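Local coordinates for START domain-containing protein 10 (Homo sapiens, PDB 6SER) that transfers phospholipids, namely phosphatidylcholine and phosphatidylethanolamine, between membranes, preferring species with a palmitoyl or stearoyl sn-1 chain and an unsaturated 18-carbon sn-2 chain, at residues Lys67-Met72 with Val182-Ala187; Arg31-Glu36 with Ser166-Tyr171; Val41-Thr46 with Trp55-Glu60; Ile131-Trp136 with Met146-Lys151; Gly140-Ile145 with Leu172-Gly177. All coordinates share one frame; numbering follows the deposited sequence.

All five contacts belong to one START domain, and their strands lie in a single curved sheet. In chain order, contact 3 closes the first hairpin before contact 1 opens; contacts 4 and 5 are both nested between the segments of contact 1, and contacts 1 and 2 cross. Strand 142-151 is used by contacts 4 and 5, strand 161-175 by contacts 2 and 5. Contact 3 lies farthest out, its centre about 25 Å from that of contact 4, whereas contacts 1 and 2 have centres about 9 Å apart and touch directly. In contact 2 helix 27-38 packs on the outer face; the opposite face grips helix 197-227, as in the helix-grip fold that holds lipid in START proteins.

Contact 1 (Lys67-Met72 with Val182-Ala187)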
# COMPACT_ATOMS: atom_id res chain seq x y z
N LYS A 67 -3.02 12.09 6.86
CA LYS A 67 -2.15 10.93 6.74
C LYS A 67 -2.26 10.07 7.99
O LYS A 67 -2.33 10.58 9.11
CB LYS A 67 -0.71 11.37 6.52
CG LYS A 67 -0.55 12.40 5.41
CD LYS A 67 0.92 12.75 5.17
CE LYS A 67 1.64 11.63 4.42
NZ LYS A 67 2.11 12.06 3.07
N ILE A 68 -2.29 8.75 7.79
CA ILE A 68 -2.46 7.77 8.85
C ILE A 68 -1.20 6.90 8.88
O ILE A 68 -0.63 6.59 7.83
CB ILE A 68 -3.72 6.90 8.63
CG1 ILE A 68 -4.95 7.78 8.44
CG2 ILE A 68 -3.93 5.91 9.77
CD1 ILE A 68 -5.16 8.82 9.54
N LYS A 69 -0.78 6.52 10.08
CA LYS A 69 0.38 5.66 10.27
C LYS A 69 0.01 4.55 11.24
O LYS A 69 -0.58 4.82 12.30
CB LYS A 69 1.58 6.46 10.81
CG LYS A 69 2.81 5.60 11.05
CD LYS A 69 3.83 6.28 11.94
CE LYS A 69 4.36 7.56 11.31
NZ LYS A 69 5.49 8.08 12.12
N CYS A 70 0.33 3.31 10.90
CA CYS A 70 0.02 2.18 11.77
C CYS A 70 1.22 1.25 11.84
O CYS A 70 1.71 0.78 10.82
CB CYS A 70 -1.23 1.44 11.29
SG CYS A 70 -1.88 0.26 12.52
N ARG A 71 1.67 0.98 13.06
CA ARG A 71 2.86 0.20 13.34
C ARG A 71 2.47 -1.07 14.07
O ARG A 71 1.63 -1.05 14.98
CB ARG A 71 3.85 1.02 14.17
CG ARG A 71 5.21 0.41 14.40
CD ARG A 71 6.13 1.43 15.06
NE ARG A 71 7.44 0.88 15.43
CZ ARG A 71 7.66 0.13 16.52
NH1 ARG A 71 6.65 -0.17 17.33
NH2 ARG A 71 8.88 -0.31 16.78
N MET A 72 3.05 -2.20 13.66
CA MET A 72 2.70 -3.48 14.26
C MET A 72 3.93 -4.35 14.45
O MET A 72 4.67 -4.61 13.49
CB MET A 72 1.67 -4.22 13.41
CG MET A 72 1.51 -5.67 13.83
SD MET A 72 0.20 -6.47 12.90
CE MET A 72 0.97 -6.57 11.28
N VAL A 182 9.19 -5.64 12.44
CA VAL A 182 8.22 -4.58 12.70
C VAL A 182 7.83 -3.97 11.36
O VAL A 182 8.70 -3.67 10.53
CB VAL A 182 8.80 -3.50 13.64
CG1 VAL A 182 7.81 -2.35 13.81
CG2 VAL A 182 9.17 -4.10 14.99
N ILE A 183 6.54 -3.79 11.13
CA ILE A 183 6.04 -3.20 9.89
C ILE A 183 5.28 -1.93 10.22
O ILE A 183 4.43 -1.92 11.12
CB ILE A 183 5.16 -4.18 9.10
CG1 ILE A 183 4.66 -3.52 7.81
CG2 ILE A 183 4.00 -4.68 9.95
CD1 ILE A 183 3.94 -4.44 6.88
N THR A 184 5.59 -0.86 9.50
CA THR A 184 4.89 0.41 9.61
C THR A 184 4.17 0.68 8.30
O THR A 184 4.79 0.70 7.23
CB THR A 184 5.85 1.55 9.94
OG1 THR A 184 6.54 1.25 11.17
CG2 THR A 184 5.09 2.87 10.07
N TYR A 185 2.85 0.85 8.38
CA TYR A 185 2.02 1.20 7.24
C TYR A 185 1.72 2.70 7.31
O TYR A 185 1.32 3.21 8.36
CB TYR A 185 0.73 0.38 7.26
CG TYR A 185 -0.42 0.91 6.43
CD1 TYR A 185 -0.60 0.50 5.12
CD2 TYR A 185 -1.35 1.80 6.98
CE1 TYR A 185 -1.67 0.96 4.35
CE2 TYR A 185 -2.43 2.27 6.22
CZ TYR A 185 -2.58 1.84 4.91
OH TYR A 185 -3.63 2.28 4.14
N LEU A 186 1.96 3.39 6.20
CA LEU A 186 1.70 4.83 6.11
C LEU A 186 0.87 5.08 4.86
O LEU A 186 1.28 4.68 3.76
CB LEU A 186 3.02 5.61 6.07
CG LEU A 186 3.01 7.10 5.70
CD1 LEU A 186 2.08 7.88 6.59
CD2 LEU A 186 4.42 7.65 5.78
N ALA A 187 -0.28 5.73 5.01
CA ALA A 187 -1.15 5.95 3.87
C ALA A 187 -1.88 7.28 3.96
O ALA A 187 -2.19 7.77 5.05
CB ALA A 187 -2.21 4.86 3.71
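C70 O accepts a hydrogen bond from Y185 N at 2.7 Å, and C70 N donates to Y185 O, so this pair is clasped twice. Similar double pairings of I68 with A187 and of M72 with I183 fix the antiparallel register, with the short strand axes 168° apart. The non-hydrogen-bonded residues between them add CA-H...O contacts, the closest from K69 CA to Y185 O at 3.2 Å. On the face carrying K69, R71, T184 and L186, the R71 chain is extended from CG to NE; V182 CG1 lies over one face of the guanidinium, offset toward its rim and 3.6 Å from R71 NE, while T184 OG1 stands 3.6 Å from R71 CG. K69 CG rests on T184 CG2 at 3.7 Å, and its NZ continues to C37 O of helix 27-38. On the opposite face M72 and I183 run side by side. The bend at M72 chi3 (71°) leaves CE 3.8 Å from I183 CG2, and the Y185 ring meets C70 CB obliquely. I68, C70 and M72 on this face touch helix 197-227, and Y185 lies beside bound glycol molecules, which often mark pockets. A curved antiparallel sheet wrapped round the long helix 197-227 is the START helix-grip fold, and the face of I68, C70 and M72 is consistent with its lipid-holding side.

Contact 2 (Arg31-Glu36 with Ser166-Tyr171)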
# COMPACT_ATOMS: atom_id res chain seq x y z
N ARG A 31 13.99 7.28 0.87
CA ARG A 31 14.55 7.81 2.13
C ARG A 31 13.50 8.66 2.85
O ARG A 31 13.27 8.47 3.99
CB ARG A 31 15.84 8.58 1.84
CG ARG A 31 17.04 7.65 1.71
CD ARG A 31 18.39 8.28 1.90
NE ARG A 31 18.40 9.40 1.00
CZ ARG A 31 19.16 9.51 -0.06
NH1 ARG A 31 20.03 8.56 -0.34
NH2 ARG A 31 19.02 10.55 -0.84
N SER A 32 12.82 9.51 2.11
CA SER A 32 11.80 10.37 2.71
C SER A 32 10.73 9.50 3.31
O SER A 32 10.28 9.83 4.34
CB SER A 32 11.21 11.26 1.70
OG SER A 32 11.97 12.41 1.56
N PHE A 33 10.30 8.49 2.58
CA PHE A 33 9.27 7.56 3.07
C PHE A 33 9.73 6.88 4.34
O PHE A 33 9.04 6.90 5.24
CB PHE A 33 8.81 6.61 1.98
CG PHE A 33 7.74 5.69 2.44
CD1 PHE A 33 6.42 6.01 2.32
CD2 PHE A 33 8.07 4.55 3.10
CE1 PHE A 33 5.45 5.16 2.79
CE2 PHE A 33 7.11 3.70 3.58
CZ PHE A 33 5.80 4.01 3.43
N ARG A 34 10.90 6.32 4.38
CA ARG A 34 11.33 5.68 5.62
C ARG A 34 11.43 6.69 6.75
O ARG A 34 10.97 6.44 7.87
CB ARG A 34 12.67 4.97 5.43
CG ARG A 34 13.25 4.48 6.75
CD ARG A 34 14.41 3.51 6.57
NE ARG A 34 15.70 4.18 6.65
CZ ARG A 34 16.51 4.37 5.61
NH1 ARG A 34 16.16 3.94 4.41
NH2 ARG A 34 17.66 5.00 5.77
N SER A 35 12.02 7.85 6.46
CA SER A 35 12.10 8.90 7.47
C SER A 35 10.71 9.29 7.95
O SER A 35 10.51 9.55 9.15
CB SER A 35 12.86 10.10 6.90
OG SER A 35 12.46 11.29 7.54
N GLU A 36 9.73 9.28 7.05
CA GLU A 36 8.36 9.60 7.44
C GLU A 36 7.82 8.56 8.42
O GLU A 36 7.15 8.90 9.40
CB GLU A 36 7.49 9.68 6.20
CG GLU A 36 6.45 10.75 6.22
CD GLU A 36 5.80 10.94 4.88
OE1 GLU A 36 6.41 10.54 3.86
OE2 GLU A 36 4.68 11.48 4.83
N SER A 166 -4.76 7.37 -4.40
CA SER A 166 -3.74 7.09 -3.40
C SER A 166 -2.68 8.18 -3.50
O SER A 166 -1.84 8.16 -4.41
CB SER A 166 -3.15 5.69 -3.61
OG SER A 166 -1.90 5.57 -2.94
N ILE A 167 -2.72 9.13 -2.58
CA ILE A 167 -1.75 10.25 -2.57
C ILE A 167 -0.37 9.68 -2.27
O ILE A 167 0.52 10.03 -2.92
CB ILE A 167 -2.14 11.42 -1.65
CG1 ILE A 167 -3.46 12.05 -2.06
CG2 ILE A 167 -1.08 12.47 -1.61
CD1 ILE A 167 -4.60 11.55 -1.32
N GLN A 168 -0.30 8.79 -1.31
CA GLN A 168 0.92 8.08 -0.94
C GLN A 168 0.52 6.95 -0.02
O GLN A 168 -0.23 7.17 0.82
CB GLN A 168 1.88 8.99 -0.23
CG GLN A 168 2.91 8.25 0.55
CD GLN A 168 3.72 9.14 1.45
OE1 GLN A 168 3.22 9.86 2.28
NE2 GLN A 168 5.00 9.12 1.22
N THR A 169 0.91 5.73 -0.33
CA THR A 169 0.68 4.56 0.53
C THR A 169 1.93 3.70 0.48
O THR A 169 2.55 3.70 -0.46
CB THR A 169 -0.73 3.97 0.51
OG1 THR A 169 -0.58 2.61 0.24
CG2 THR A 169 -1.69 4.46 -0.52
N GLY A 170 2.31 3.07 1.56
CA GLY A 170 3.53 2.26 1.56
C GLY A 170 3.77 1.55 2.85
O GLY A 170 3.08 1.79 3.76
N TYR A 171 4.81 0.75 2.87
CA TYR A 171 5.13 -0.10 4.00
C TYR A 171 6.62 -0.06 4.23
O TYR A 171 7.41 -0.07 3.28
CB TYR A 171 4.69 -1.55 3.75
CG TYR A 171 3.22 -1.74 3.52
CD1 TYR A 171 2.39 -2.15 4.56
CD2 TYR A 171 2.65 -1.49 2.25
CE1 TYR A 171 1.04 -2.32 4.35
CE2 TYR A 171 1.30 -1.65 2.04
CZ TYR A 171 0.49 -2.07 3.09
OH TYR A 171 -0.85 -2.24 2.88
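Q168 and E36 make the polar part of the contact, their side chains coming from opposite directions. Q168 NE2 donates a weak hydrogen bond to E36 OE1, 3.3 Å long and bent to 150°, with the amide and carboxylate planes inclined to each other. The two acceptors E36 OE2 and Q168 OE1 are 3.4 Å from each other and cannot bond directly; K67 NZ joins them, as a salt-bridge partner of the first and a hydrogen-bond donor to the second, and would be expected to offset their repulsion. The aromatic part belongs to F33. Its CG is anti to the backbone N (chi1 -178°), which carries the ring off the helix and onto the strand. Q168 NE2 lies at the ring edge, in its plane and 3.6 Å from F33 CD1. The far end of the ring presses obliquely on the backbone, F33 CZ standing 3.2 Å from G170 C and 3.4 Å from G170 CA, an approach made possible because glycine places no side chain there. F33 CE2 reaches Y171 O at 3.8 Å. Within strand 161-175, I167 and Q168 both face Q188 in a classic beta bulge. T169 and Y171 start away from the helix, and their side chains lie beside bound glycol molecules. The helix crosses the strand at -75°, the N-terminal helix on the outer side of the sheet as in the START helix-grip fold.

Contact 3 (Val41-Thr46 with Trp55-Glu60); sequences VGWNLT and WVQAVE
Strands 43-46 and 55-57 run antiparallel with their short axes 145° apart. N44 and V56 form the hydrogen-bonded pair, N44 N to V56 O and V56 N to N44 O each 3.0 Å, flanked by the non-hydrogen-bonded pairs W43-Q57 and L45-W55. A further bond, 2.6 Å from A58 N to G42 O, arrives from 46° above the carbonyl plane, where the chain makes an inverse gamma turn centred on A58. Two CH-pi contacts carry the face shared by W43, L45, W55 and Q57. W43 CG lies anti to its carbonyl carbon, beside the backbone N (chi1 -61°), which turns one ring face to Q57 CG, 3.3 Å from the centroid of the six-membered ring and almost on the normal. L45 CD2 covers the five-membered ring of W55, 3.7 Å from its centroid. W43 CE3 packs on W55 CB at 3.8 Å. On the other face N44 ND2 lies 3.3 Å from A58 CB. K69 of strand 68-74 meets W43 in a cation-pi contact and bonds W55 backbone to backbone, as K67 just ahead of it bonds Q57. This is a beta hairpin with indole faces covered across the strands, at one end of the START sheet.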
# COMPACT_ATOMS: atom_id res chain seq x y z
N VAL A 41 7.63 13.33 15.73
CA VAL A 41 7.16 14.70 15.78
C VAL A 41 6.20 14.94 14.63
O VAL A 41 6.42 14.49 13.49
CB VAL A 41 8.35 15.68 15.73
CG1 VAL A 41 9.24 15.35 14.55
CG2 VAL A 41 7.85 17.10 15.64
N GLY A 42 5.11 15.64 14.92
CA GLY A 42 4.06 15.84 13.95
C GLY A 42 3.08 14.69 13.84
O GLY A 42 2.21 14.73 12.97
N TRP A 43 3.22 13.67 14.68
CA TRP A 43 2.27 12.57 14.76
C TRP A 43 1.74 12.47 16.19
O TRP A 43 2.51 12.56 17.15
CB TRP A 43 2.91 11.23 14.36
CG TRP A 43 3.41 11.23 12.95
CD1 TRP A 43 4.65 11.62 12.52
CD2 TRP A 43 2.69 10.81 11.78
NE1 TRP A 43 4.74 11.47 11.15
CE2 TRP A 43 3.56 10.98 10.68
CE3 TRP A 43 1.40 10.32 11.56
CZ2 TRP A 43 3.17 10.66 9.37
CZ3 TRP A 43 1.02 10.01 10.26
CH2 TRP A 43 1.90 10.18 9.19
N ASN A 44 0.44 12.28 16.31
CA ASN A 44 -0.20 12.06 17.60
C ASN A 44 -0.64 10.61 17.68
O ASN A 44 -1.21 10.08 16.73
CB ASN A 44 -1.41 12.99 17.78
CG ASN A 44 -1.03 14.45 17.70
OD1 ASN A 44 0.03 14.85 18.18
ND2 ASN A 44 -1.89 15.25 17.08
N LEU A 45 -0.35 9.98 18.81
CA LEU A 45 -0.82 8.63 19.06
C LEU A 45 -2.32 8.64 19.28
O LEU A 45 -2.86 9.51 19.96
CB LEU A 45 -0.09 8.04 20.27
CG LEU A 45 -0.12 6.53 20.54
CD1 LEU A 45 -1.44 6.07 21.16
CD2 LEU A 45 0.18 5.73 19.27
N THR A 46 -2.99 7.65 18.70
CA THR A 46 -4.44 7.52 18.69
C THR A 46 -4.92 6.18 19.23
O THR A 46 -6.04 6.09 19.74
CB THR A 46 -4.96 7.73 17.25
OG1 THR A 46 -5.14 9.14 17.01
CG2 THR A 46 -6.26 6.98 16.98
N TRP A 55 -1.08 6.30 14.59
CA TRP A 55 -0.81 7.73 14.68
C TRP A 55 -1.55 8.48 13.58
O TRP A 55 -1.94 7.90 12.56
CB TRP A 55 0.68 8.05 14.57
CG TRP A 55 1.55 7.58 15.69
CD1 TRP A 55 2.01 8.32 16.75
CD2 TRP A 55 2.12 6.27 15.84
NE1 TRP A 55 2.81 7.54 17.55
CE2 TRP A 55 2.89 6.28 17.02
CE3 TRP A 55 2.04 5.10 15.09
CZ2 TRP A 55 3.58 5.16 17.47
CZ3 TRP A 55 2.72 3.98 15.54
CH2 TRP A 55 3.48 4.03 16.72
N VAL A 56 -1.79 9.73 13.82
CA VAL A 56 -2.45 10.57 12.87
C VAL A 56 -1.62 11.82 12.75
O VAL A 56 -1.07 12.25 13.71
CB VAL A 56 -3.88 10.85 13.32
CG1 VAL A 56 -4.56 11.80 12.38
CG2 VAL A 56 -4.67 9.58 13.36
N GLN A 57 -1.49 12.39 11.57
CA GLN A 57 -0.65 13.59 11.42
C GLN A 57 -1.22 14.76 12.21
O GLN A 57 -2.36 15.11 12.05
CB GLN A 57 -0.33 13.86 9.97
CG GLN A 57 1.11 13.49 9.70
CD GLN A 57 1.79 14.38 8.70
OE1 GLN A 57 1.13 14.94 7.85
NE2 GLN A 57 3.10 14.47 8.79
N ALA A 58 -0.37 15.20 13.12
CA ALA A 58 -0.64 16.21 14.14
C ALA A 58 -0.82 17.52 13.43
O ALA A 58 0.15 18.21 13.23
CB ALA A 58 0.50 16.28 15.11
N VAL A 59 -2.06 17.70 13.02
CA VAL A 59 -2.60 18.93 12.40
C VAL A 59 -4.05 18.99 12.88
O VAL A 59 -4.59 20.08 12.93
CB VAL A 59 -2.52 18.90 10.86
CG1 VAL A 59 -1.09 18.91 10.35
CG2 VAL A 59 -3.27 17.73 10.24
N GLU A 60 -4.67 17.83 13.15
CA GLU A 60 -6.07 17.57 13.60
C GLU A 60 -7.05 18.69 13.20
O GLU A 60 -7.73 19.23 14.05
CB GLU A 60 -6.08 17.12 15.05
CG GLU A 60 -5.72 18.21 16.02
CD GLU A 60 -4.78 17.82 17.14
OE1 GLU A 60 -3.68 18.38 17.17
OE2 GLU A 60 -5.16 17.00 17.98

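Contact 4 (Ile131-Trp136 with Met146-Lys151); sequences ITLRSW and MNYSVK
The Y148 ring has L133 beside it, CB standing 4.3 Å above one ring face and offset toward the rim; the two side chains point the same way, and L133 CD1 comes to 3.7 Å from Y148 OH. The chi1 of 66° places Y148 CG between its own backbone N and carbonyl carbon, from where the ring runs alongside L133, and its hydroxyl is hydrogen-bonded to Q23 O. The amide of N147 turns OD1 toward T132 CG2 at 3.5 Å; OD1 also bonds S166 OG, and ND2 bonds a triethylene glycol. The R134 guanidinium leads away to salt bridges with D113 and D104, leaving the CG of R134 3.5 Å from M146 O. In the backbone, L133 with Y148 and S135 with M146 are doubly hydrogen-bonded pairs, and V150 N adds a 2.8 Å bond to I131 O. At that end I131 CG2 packs on V150 CG1 at 3.9 Å. One water bridges the strands, accepting from I131 N at 3.1 Å and hydrogen-bonded to S149 OG at 2.7 Å. S135 and M146 lie against helix 27-38, while N147 is on the other face, beside the glycol. The strand axes are 136° apart, which shows the twist of this antiparallel hairpin, a segment of the curved START sheet whose inner face in relatives lines the lipid pocket.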
# COMPACT_ATOMS: atom_id res chain seq x y z
N ILE A 131 -5.60 2.94 -9.57
CA ILE A 131 -4.48 2.62 -10.45
C ILE A 131 -3.27 3.27 -9.81
O ILE A 131 -3.26 4.49 -9.61
CB ILE A 131 -4.69 3.17 -11.87
CG1 ILE A 131 -6.03 2.70 -12.45
CG2 ILE A 131 -3.53 2.81 -12.77
CD1 ILE A 131 -5.99 1.33 -12.96
N THR A 132 -2.24 2.48 -9.49
CA THR A 132 -1.10 2.99 -8.74
C THR A 132 0.22 2.60 -9.41
O THR A 132 0.33 1.54 -10.02
CB THR A 132 -1.09 2.48 -7.29
OG1 THR A 132 -1.16 1.06 -7.29
CG2 THR A 132 -2.27 3.04 -6.51
N LEU A 133 1.21 3.47 -9.27
CA LEU A 133 2.59 3.12 -9.56
C LEU A 133 3.23 2.65 -8.26
O LEU A 133 3.25 3.38 -7.27
CB LEU A 133 3.35 4.31 -10.15
CG LEU A 133 4.77 4.10 -10.69
CD1 LEU A 133 5.15 5.27 -11.55
CD2 LEU A 133 5.81 3.94 -9.58
N ARG A 134 3.73 1.42 -8.26
CA ARG A 134 4.30 0.79 -7.09
C ARG A 134 5.79 0.60 -7.31
O ARG A 134 6.21 0.24 -8.42
CB ARG A 134 3.62 -0.57 -6.82
CG ARG A 134 4.01 -1.25 -5.52
CD ARG A 134 3.11 -2.46 -5.22
NE ARG A 134 3.46 -3.65 -6.01
CZ ARG A 134 2.87 -4.01 -7.15
NH1 ARG A 134 3.26 -5.13 -7.78
NH2 ARG A 134 1.90 -3.28 -7.67
N SER A 135 6.59 0.83 -6.27
CA SER A 135 8.02 0.54 -6.35
C SER A 135 8.53 0.02 -5.01
O SER A 135 8.05 0.42 -3.95
CB SER A 135 8.83 1.76 -6.76
OG SER A 135 10.14 1.37 -7.13
N TRP A 136 9.53 -0.86 -5.08
CA TRP A 136 10.00 -1.59 -3.91
C TRP A 136 11.51 -1.60 -3.86
O TRP A 136 12.19 -1.57 -4.89
CB TRP A 136 9.46 -3.02 -3.90
CG TRP A 136 9.62 -3.77 -5.19
CD1 TRP A 136 10.61 -4.67 -5.49
CD2 TRP A 136 8.76 -3.73 -6.34
NE1 TRP A 136 10.42 -5.18 -6.76
CE2 TRP A 136 9.30 -4.61 -7.30
CE3 TRP A 136 7.59 -3.03 -6.64
CZ2 TRP A 136 8.70 -4.82 -8.55
CZ3 TRP A 136 7.00 -3.22 -7.89
CH2 TRP A 136 7.55 -4.11 -8.82
N MET A 146 6.39 1.30 -1.78
CA MET A 146 5.56 2.49 -1.87
C MET A 146 4.71 2.47 -3.14
O MET A 146 5.04 1.80 -4.12
CB MET A 146 6.38 3.78 -1.90
CG MET A 146 7.68 3.69 -1.21
SD MET A 146 8.52 5.26 -1.27
CE MET A 146 9.12 5.25 -2.94
N ASN A 147 3.64 3.26 -3.11
CA ASN A 147 2.82 3.45 -4.30
C ASN A 147 2.11 4.80 -4.20
O ASN A 147 2.02 5.39 -3.13
CB ASN A 147 1.83 2.29 -4.50
CG ASN A 147 0.58 2.40 -3.64
OD1 ASN A 147 -0.15 3.39 -3.72
ND2 ASN A 147 0.29 1.36 -2.87
N TYR A 148 1.64 5.28 -5.35
CA TYR A 148 0.78 6.46 -5.45
C TYR A 148 -0.00 6.35 -6.75
O TYR A 148 0.43 5.66 -7.68
CB TYR A 148 1.59 7.77 -5.39
CG TYR A 148 2.51 7.98 -6.58
CD1 TYR A 148 2.08 8.70 -7.69
CD2 TYR A 148 3.80 7.44 -6.60
CE1 TYR A 148 2.90 8.89 -8.78
CE2 TYR A 148 4.63 7.64 -7.69
CZ TYR A 148 4.17 8.36 -8.78
OH TYR A 148 4.96 8.58 -9.89
N SER A 149 -1.15 7.02 -6.80
CA SER A 149 -2.07 6.82 -7.92
C SER A 149 -1.52 7.45 -9.19
O SER A 149 -0.75 8.41 -9.16
CB SER A 149 -3.45 7.39 -7.62
OG SER A 149 -4.24 6.49 -6.87
N VAL A 150 -1.95 6.90 -10.32
CA VAL A 150 -1.48 7.33 -11.62
C VAL A 150 -2.60 7.08 -12.62
O VAL A 150 -3.57 6.38 -12.32
CB VAL A 150 -0.17 6.59 -12.01
CG1 VAL A 150 -0.48 5.23 -12.63
CG2 VAL A 150 0.67 7.43 -12.91
N LYS A 151 -2.49 7.65 -13.81
CA LYS A 151 -3.49 7.44 -14.85
C LYS A 151 -2.89 6.61 -15.97
O LYS A 151 -1.80 6.91 -16.47
CB LYS A 151 -4.02 8.77 -15.39
CG LYS A 151 -4.77 9.58 -14.34
CD LYS A 151 -5.18 10.95 -14.88
CE LYS A 151 -6.67 11.06 -15.07
NZ LYS A 151 -7.09 12.50 -15.08
O HOH W 1 -6.19 5.80 -8.58

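Contact 5 (Gly140-Ile145 with Leu172-Gly177); sequences GADYII and LIQSTG
The antiparallel hairpin of strands 142-151 and 161-175 is paired here by Y143 and I173, with the short axes 174° apart. Y143 O receives I173 N at 2.8 Å, and Y143 N bonds I173 O at 3.0 Å. Their side chains share a face: Y143 CB lies 4.2 Å from I173 CB, which is at the edge of the Y143 ring, near its plane, while Y83 stacks on that ring from helix 79-87. On the other face I144 CG1 touches L172 CD1 at 3.6 Å, and I144 goes on to pack against F30 and F33 of helix 27-38. With chi1 at -53° the CG of D142 sits beside its own backbone N, and the carboxylate swings over to the opposite strand. D142 OD2 takes S175 N in a weak bond of 3.3 Å at 147°, and D142 OD1 is 3.9 Å from Q174 CG. A141 O borders S175 CB at 3.6 Å. The chemistry therefore grades along the hairpin: regular backbone bonds and apolar side chains hold the Y143-I173 and I144-L172 pairs, whereas at its open end, where strand 142-151 begins and strand 161-175 finishes, a side-chain carboxylate takes over as acceptor for S175, a polar and weaker link.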
# COMPACT_ATOMS: atom_id res chain seq x y z
N GLY A 140 19.15 -3.38 2.88
CA GLY A 140 19.90 -4.16 3.87
C GLY A 140 19.03 -5.24 4.42
O GLY A 140 18.68 -6.13 3.71
N ALA A 141 18.67 -5.10 5.67
CA ALA A 141 17.76 -6.04 6.31
C ALA A 141 16.30 -5.61 6.21
O ALA A 141 15.42 -6.43 6.49
CB ALA A 141 18.14 -6.21 7.78
N ASP A 142 16.03 -4.38 5.79
CA ASP A 142 14.69 -3.83 5.74
C ASP A 142 14.16 -3.80 4.32
O ASP A 142 14.89 -3.97 3.35
CB ASP A 142 14.66 -2.42 6.33
CG ASP A 142 15.27 -2.37 7.71
OD1 ASP A 142 15.67 -1.27 8.15
OD2 ASP A 142 15.36 -3.44 8.35
N TYR A 143 12.85 -3.57 4.21
CA TYR A 143 12.17 -3.46 2.93
C TYR A 143 11.25 -2.25 2.93
O TYR A 143 10.62 -1.92 3.94
CB TYR A 143 11.34 -4.70 2.61
CG TYR A 143 12.04 -6.05 2.65
CD1 TYR A 143 12.06 -6.82 3.81
CD2 TYR A 143 12.64 -6.57 1.51
CE1 TYR A 143 12.68 -8.07 3.84
CE2 TYR A 143 13.25 -7.82 1.52
CZ TYR A 143 13.27 -8.56 2.69
OH TYR A 143 13.89 -9.79 2.69
N ILE A 144 11.16 -1.60 1.77
CA ILE A 144 10.17 -0.55 1.54
C ILE A 144 9.41 -0.88 0.27
O ILE A 144 10.02 -1.21 -0.76
CB ILE A 144 10.81 0.84 1.43
CG1 ILE A 144 11.46 1.24 2.75
CG2 ILE A 144 9.77 1.86 1.02
CD1 ILE A 144 12.09 2.61 2.71
N ILE A 145 8.09 -0.77 0.33
CA ILE A 145 7.23 -0.79 -0.84
C ILE A 145 6.34 0.44 -0.76
O ILE A 145 5.62 0.61 0.23
CB ILE A 145 6.35 -2.05 -0.91
CG1 ILE A 145 7.15 -3.29 -0.54
CG2 ILE A 145 5.79 -2.22 -2.30
CD1 ILE A 145 6.32 -4.54 -0.58
N LEU A 172 7.01 0.05 5.50
CA LEU A 172 8.38 -0.12 5.94
C LEU A 172 8.42 -1.38 6.78
O LEU A 172 7.71 -1.49 7.78
CB LEU A 172 8.88 1.09 6.74
CG LEU A 172 10.23 0.88 7.42
CD1 LEU A 172 11.30 0.86 6.36
CD2 LEU A 172 10.48 1.97 8.45
N ILE A 173 9.21 -2.36 6.34
CA ILE A 173 9.41 -3.58 7.11
C ILE A 173 10.81 -3.51 7.70
O ILE A 173 11.80 -3.35 6.97
CB ILE A 173 9.22 -4.84 6.24
CG1 ILE A 173 7.85 -4.82 5.54
CG2 ILE A 173 9.37 -6.11 7.08
CD1 ILE A 173 7.61 -6.01 4.63
N GLN A 174 10.90 -3.57 9.02
CA GLN A 174 12.18 -3.55 9.70
C GLN A 174 12.38 -4.91 10.35
O GLN A 174 11.55 -5.33 11.17
CB GLN A 174 12.24 -2.42 10.73
CG GLN A 174 12.32 -1.03 10.09
CD GLN A 174 11.98 0.09 11.06
OE1 GLN A 174 10.92 0.09 11.69
NE2 GLN A 174 12.88 1.07 11.16
N SER A 175 13.43 -5.61 9.95
CA SER A 175 13.75 -6.88 10.59
C SER A 175 14.28 -6.64 11.99
O SER A 175 15.14 -5.77 12.20
CB SER A 175 14.79 -7.65 9.78
OG SER A 175 15.09 -8.86 10.44
N THR A 176 13.77 -7.40 12.95
CA THR A 176 14.23 -7.33 14.33
C THR A 176 14.93 -8.63 14.73
O THR A 176 14.85 -9.08 15.87
CB THR A 176 13.08 -7.03 15.29
OG1 THR A 176 12.09 -8.07 15.19
CG2 THR A 176 12.44 -5.69 14.96
N GLY A 177 15.62 -9.25 13.78
CA GLY A 177 16.22 -10.54 13.99
C GLY A 177 15.54 -11.61 13.16
O GLY A 177 14.55 -11.35 12.47